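Long-range contacts in flagellar protein FliT (Bordetella bronchiseptica, PDB 3H3M), which is probably a flagellar export chaperone that keeps the filament-cap protein FliD ready for secretion: residues 24-28 / 80-84; 30-34 / 49-53. One frame throughout, in Å; residues are numbered along the deposited sequence.

Interaction 1 of 2, residues 24-28 / 80-84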
loop_
_atom_site.group_PDB
_atom_site.type_symbol
_atom_site.label_atom_id
_atom_site.label_comp_id
_atom_site.label_asym_id
_atom_site.label_seq_id
_atom_site.Cartn_x
_atom_site.Cartn_y
_atom_site.Cartn_z
ATOM N N TYR A 24 9.382 0.277 -9.923
ATOM C CA TYR A 24 9.240 -0.208 -8.577
ATOM C C TYR A 24 10.095 0.621 -7.619
ATOM O O TYR A 24 9.701 0.908 -6.496
ATOM C CB TYR A 24 9.626 -1.674 -8.462
ATOM C CG TYR A 24 8.565 -2.647 -8.942
ATOM C CD1 TYR A 24 8.793 -3.454 -10.042
ATOM C CD2 TYR A 24 7.339 -2.764 -8.295
ATOM C CE1 TYR A 24 7.831 -4.342 -10.492
ATOM C CE2 TYR A 24 6.367 -3.653 -8.747
ATOM C CZ TYR A 24 6.624 -4.447 -9.842
ATOM O OH TYR A 24 5.696 -5.348 -10.324
ATOM N N GLN A 25 11.285 0.990 -8.070
ATOM C CA GLN A 25 12.182 1.796 -7.249
ATOM C C GLN A 25 11.514 3.135 -6.944
ATOM O O GLN A 25 11.436 3.538 -5.800
ATOM C CB GLN A 25 13.526 1.975 -7.968
ATOM C CG GLN A 25 14.509 2.824 -7.213
ATOM C CD GLN A 25 15.008 2.135 -5.991
ATOM O OE1 GLN A 25 15.766 1.172 -6.103
ATOM N NE2 GLN A 25 14.605 2.616 -4.806
ATOM N N ASP A 26 10.994 3.788 -7.975
ATOM C CA ASP A 26 10.337 5.081 -7.824
ATOM C C ASP A 26 9.162 5.046 -6.896
ATOM O O ASP A 26 8.922 6.032 -6.205
ATOM C CB ASP A 26 9.892 5.650 -9.182
ATOM C CG ASP A 26 11.063 5.974 -10.092
ATOM O OD1 ASP A 26 12.079 6.514 -9.601
ATOM O OD2 ASP A 26 10.990 5.660 -11.297
ATOM N N ILE A 27 8.398 3.950 -6.924
ATOM C CA ILE A 27 7.240 3.768 -6.019
ATOM C C ILE A 27 7.687 3.532 -4.578
ATOM O O ILE A 27 7.072 4.055 -3.630
ATOM C CB ILE A 27 6.274 2.593 -6.451
ATOM C CG1 ILE A 27 5.555 2.913 -7.778
ATOM C CG2 ILE A 27 5.221 2.303 -5.325
ATOM C CD1 ILE A 27 4.877 1.727 -8.449
ATOM N N ALA A 28 8.742 2.748 -4.414
ATOM C CA ALA A 28 9.373 2.613 -3.137
ATOM C C ALA A 28 9.856 3.986 -2.657
ATOM O O ALA A 28 9.651 4.358 -1.510
ATOM C CB ALA A 28 10.518 1.598 -3.205
ATOM N N LEU A 80 11.925 -4.558 -3.200
ATOM C CA LEU A 80 11.180 -3.319 -3.455
ATOM C C LEU A 80 9.712 -3.408 -3.046
ATOM O O LEU A 80 9.206 -2.523 -2.348
ATOM C CB LEU A 80 11.320 -2.916 -4.914
ATOM C CG LEU A 80 12.740 -2.437 -5.215
ATOM C CD1 LEU A 80 12.876 -2.017 -6.678
ATOM C CD2 LEU A 80 13.133 -1.302 -4.257
ATOM N N LEU A 81 9.058 -4.504 -3.404
ATOM C CA LEU A 81 7.695 -4.735 -2.987
ATOM C C LEU A 81 7.555 -4.828 -1.470
ATOM O O LEU A 81 6.712 -4.188 -0.877
ATOM C CB LEU A 81 7.150 -6.001 -3.638
ATOM C CG LEU A 81 6.948 -5.871 -5.147
ATOM C CD1 LEU A 81 6.161 -7.092 -5.720
ATOM C CD2 LEU A 81 6.228 -4.574 -5.445
ATOM N N VAL A 82 8.383 -5.637 -0.833
ATOM C CA VAL A 82 8.302 -5.740 0.623
ATOM C C VAL A 82 8.405 -4.348 1.226
ATOM O O VAL A 82 7.667 -4.009 2.140
ATOM C CB VAL A 82 9.402 -6.603 1.187
ATOM C CG1 VAL A 82 9.637 -6.231 2.603
ATOM C CG2 VAL A 82 9.025 -8.073 1.050
ATOM N N ARG A 83 9.312 -3.545 0.677
ATOM C CA ARG A 83 9.513 -2.169 1.133
ATOM C C ARG A 83 8.290 -1.260 0.883
ATOM O O ARG A 83 7.934 -0.444 1.762
ATOM C CB ARG A 83 10.737 -1.573 0.463
ATOM C CG ARG A 83 10.976 -0.073 0.781
ATOM C CD ARG A 83 11.160 0.254 2.336
ATOM N NE ARG A 83 12.128 -0.634 3.024
ATOM C CZ ARG A 83 13.439 -0.384 3.214
ATOM N NH1 ARG A 83 13.996 0.747 2.790
ATOM N NH2 ARG A 83 14.205 -1.273 3.847
ATOM N N ILE A 84 7.686 -1.381 -0.308
ATOM C CA ILE A 84 6.498 -0.582 -0.661
ATOM C C ILE A 84 5.344 -0.969 0.252
ATOM O O ILE A 84 4.638 -0.120 0.792
ATOM C CB ILE A 84 6.034 -0.856 -2.128
ATOM C CG1 ILE A 84 7.047 -0.368 -3.174
ATOM C CG2 ILE A 84 4.673 -0.231 -2.431
ATOM C CD1 ILE A 84 6.849 -1.028 -4.541
#

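Interaction 2 of 2, residues 30-34 / 49-53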
loop_
_atom_site.group_PDB
_atom_site.type_symbol
_atom_site.label_atom_id
_atom_site.label_comp_id
_atom_site.label_asym_id
_atom_site.label_seq_id
_atom_site.Cartn_x
_atom_site.Cartn_y
_atom_site.Cartn_z
ATOM N N LEU A 30 8.805 6.981 -3.458
ATOM C CA LEU A 30 7.631 7.773 -3.205
ATOM C C LEU A 30 6.927 7.356 -1.920
ATOM O O LEU A 30 6.562 8.195 -1.132
ATOM C CB LEU A 30 6.675 7.667 -4.374
ATOM C CG LEU A 30 5.433 8.506 -4.172
ATOM C CD1 LEU A 30 5.737 9.977 -3.952
ATOM C CD2 LEU A 30 4.531 8.301 -5.353
ATOM N N THR A 31 6.779 6.049 -1.706
ATOM C CA THR A 31 6.123 5.535 -0.493
ATOM C C THR A 31 6.935 5.852 0.763
ATOM O O THR A 31 6.358 6.025 1.835
ATOM C CB THR A 31 5.786 4.021 -0.606
ATOM O OG1 THR A 31 6.980 3.283 -0.883
ATOM C CG2 THR A 31 4.781 3.788 -1.703
ATOM N N SER A 32 8.262 5.974 0.611
ATOM C CA SER A 32 9.131 6.399 1.708
ATOM C C SER A 32 8.924 7.901 2.026
ATOM O O SER A 32 8.910 8.315 3.197
ATOM C CB SER A 32 10.608 6.095 1.394
ATOM O OG SER A 32 10.891 4.686 1.379
ATOM N N ARG A 33 8.759 8.718 0.991
ATOM C CA ARG A 33 8.349 10.114 1.195
ATOM C C ARG A 33 6.984 10.162 1.874
ATOM O O ARG A 33 6.768 10.965 2.793
ATOM C CB ARG A 33 8.322 10.887 -0.138
ATOM C CG ARG A 33 9.676 11.523 -0.502
ATOM C CD ARG A 33 9.666 12.127 -1.873
ATOM N NE ARG A 33 9.995 11.094 -2.850
ATOM C CZ ARG A 33 9.597 11.049 -4.132
ATOM N NH1 ARG A 33 8.823 12.017 -4.663
ATOM N NH2 ARG A 33 9.987 10.000 -4.893
HETATM N N MSE A 34 6.057 9.288 1.487
HETATM C CA MSE A 34 4.737 9.347 2.133
HETATM C C MSE A 34 4.886 9.056 3.602
HETATM O O MSE A 34 4.267 9.719 4.436
HETATM C CB MSE A 34 3.743 8.366 1.572
HETATM C CG MSE A 34 3.486 8.547 0.164
HETATM SE SE MSE A 34 1.970 7.407 -0.305
HETATM C CE MSE A 34 2.784 5.621 0.030
ATOM N N HIS A 49 1.250 13.331 -2.360
ATOM C CA HIS A 49 2.149 12.274 -2.904
ATOM C C HIS A 49 1.379 11.165 -3.634
ATOM O O HIS A 49 1.900 10.531 -4.537
ATOM C CB HIS A 49 2.936 11.617 -1.795
ATOM C CG HIS A 49 4.041 12.442 -1.257
ATOM N ND1 HIS A 49 4.948 13.080 -2.067
ATOM C CD2 HIS A 49 4.455 12.652 0.012
ATOM C CE1 HIS A 49 5.853 13.687 -1.316
ATOM N NE2 HIS A 49 5.571 13.457 -0.048
ATOM N N GLY A 50 0.141 10.919 -3.228
ATOM C CA GLY A 50 -0.719 9.974 -3.920
ATOM C C GLY A 50 -0.963 10.309 -5.378
ATOM O O GLY A 50 -1.322 9.427 -6.177
ATOM N N GLN A 51 -0.789 11.572 -5.763
ATOM C CA GLN A 51 -1.018 11.923 -7.175
ATOM C C GLN A 51 0.043 11.300 -8.075
ATOM O O GLN A 51 -0.260 10.643 -9.080
ATOM C CB GLN A 51 -1.096 13.427 -7.362
ATOM C CG GLN A 51 -2.473 13.996 -6.915
ATOM N N GLU A 52 1.294 11.468 -7.675
ATOM C CA GLU A 52 2.413 10.823 -8.344
ATOM C C GLU A 52 2.234 9.312 -8.295
ATOM O O GLU A 52 2.449 8.627 -9.287
ATOM C CB GLU A 52 3.711 11.227 -7.641
ATOM C CG GLU A 52 4.970 11.171 -8.513
ATOM C CD GLU A 52 6.234 11.479 -7.731
ATOM O OE1 GLU A 52 6.204 12.389 -6.863
ATOM O OE2 GLU A 52 7.263 10.804 -7.987
ATOM N N TYR A 53 1.805 8.808 -7.140
ATOM C CA TYR A 53 1.658 7.369 -6.884
ATOM C C TYR A 53 0.815 6.696 -7.938
ATOM O O TYR A 53 1.158 5.640 -8.401
ATOM C CB TYR A 53 1.054 7.163 -5.493
ATOM C CG TYR A 53 0.964 5.738 -4.966
ATOM C CD1 TYR A 53 1.948 5.198 -4.110
ATOM C CD2 TYR A 53 -0.140 4.941 -5.270
ATOM C CE1 TYR A 53 1.829 3.888 -3.590
ATOM C CE2 TYR A 53 -0.265 3.644 -4.754
ATOM C CZ TYR A 53 0.721 3.121 -3.913
ATOM O OH TYR A 53 0.542 1.838 -3.416
HETATM O O HOH W 1 7.560 13.825 2.064
#

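Interaction 1 of 2, residues 24-28 / 80-84
Residues 24-28 and 80-84 run in nearly the same direction, their helix axes 9.2 Å apart at closest approach and inclined by 24°, and the backbones come closest at Ala28 and Ile84, whose CA atoms are 5.0 Å apart. The close approach falls at the small Ala28: Ile84 lays its CG1 against the backbone there, 3.8 Å from Ala28 N. Because CG1 of Ile84 stands anti to its own carbonyl carbon (chi1 -67°) and chi2 is extended, CD1 reaches on between the helices, touching Ile27 CG2 at 3.8 Å and lying near the plane of the Tyr24 ring at its edge.

Leu80 spreads its two branches along helix 20-39. Its CD1 lies 3.7 Å from Tyr24 CB, whereas CD2 turns to the Ala28 methyl and brushes the amide end of Gln25, which is bonded through NE2 to Asn29. At the outer half of the Tyr24 ring, Leu81 CD2 approaches CE2 obliquely at 3.4 Å. The phenol OH is hydrogen-bonded to Glu64 OE2, so the polar tip of the ring is satisfied while its hydrocarbon part lies among leucine and isoleucine methyls. Leu60 of helix 43-63 and Leu81 of the second subunit also pack on Tyr24.

Packing across the segments is van der Waals throughout, mostly between hydrocarbon groups, and it joins the first and third helices of an up-down-up three-helix bundle, which run in the same direction.

Interaction 2 of 2, residues 30-34 / 49-53
Leu30 reaches the backbone of residues 49-53 because its CG stands anti to the backbone N (chi1 -179°), and Tyr53 takes the same first torsion, which turns its ring toward Thr31 and Met34. The two segments belong to an antiparallel helical hairpin, helices 20-39 and 43-63, with local axes 10.0 Å apart at an angle of 163°. Leu30 sits in the middle of the contact: CD2 lies 3.3 Å from Tyr53 N and also meets Glu52 CB, while CD1 approaches His49 ND1 and the Glu52 carboxylate.

Deeper in the bundle, Thr31 CG2 meets the Tyr53 ring edge-on, in its plane, 3.5 Å from CE1. The selenomethionine Met34 lays CG against His49 CB, and its selenium sits obliquely to the Tyr53 ring, 5.2 Å from the centroid, in a Met-aromatic contact. Arg92 of the second subunit makes a cation-pi contact with the same tyrosine.

On the outer side, Arg33 bends at chi3 and forms a salt bridge with Glu52 whose one hydrogen bond, NH1 to OE1 at 3.4 Å, is weak and bent; OE1 comes in at the edge of the guanidinium, and the two planar groups are turned 42° apart. The aliphatic root of Arg33 at the same time rests CB over one face of the His49 imidazole, off-centre toward the rim, in a CH-pi contact. A water molecule completes the junction, donating to Arg33 O at 3.1 Å and hydrogen-bonded to His49 NE2 at 2.9 Å.

How the interactions relate
Both interactions use helix 20-39, the first of the three helices: interaction 1 joins its earlier part to helix 72-105, interaction 2 its later part to helix 43-63. Along the chain, the segments of interaction 2 both fall between those of interaction 1, and the two contact centres lie about 11 Å apart. They meet directly, Ile84 CA lying 3.9 Å from Thr31 OG1 and Ile27 CG2 4.1 Å from Tyr53 CE1, so the two contacts pack against each other. Together they attach the first helix to both of its neighbours in the bundle. Each contact also touches the second subunit, which links the packing within the chain to the dimer interface.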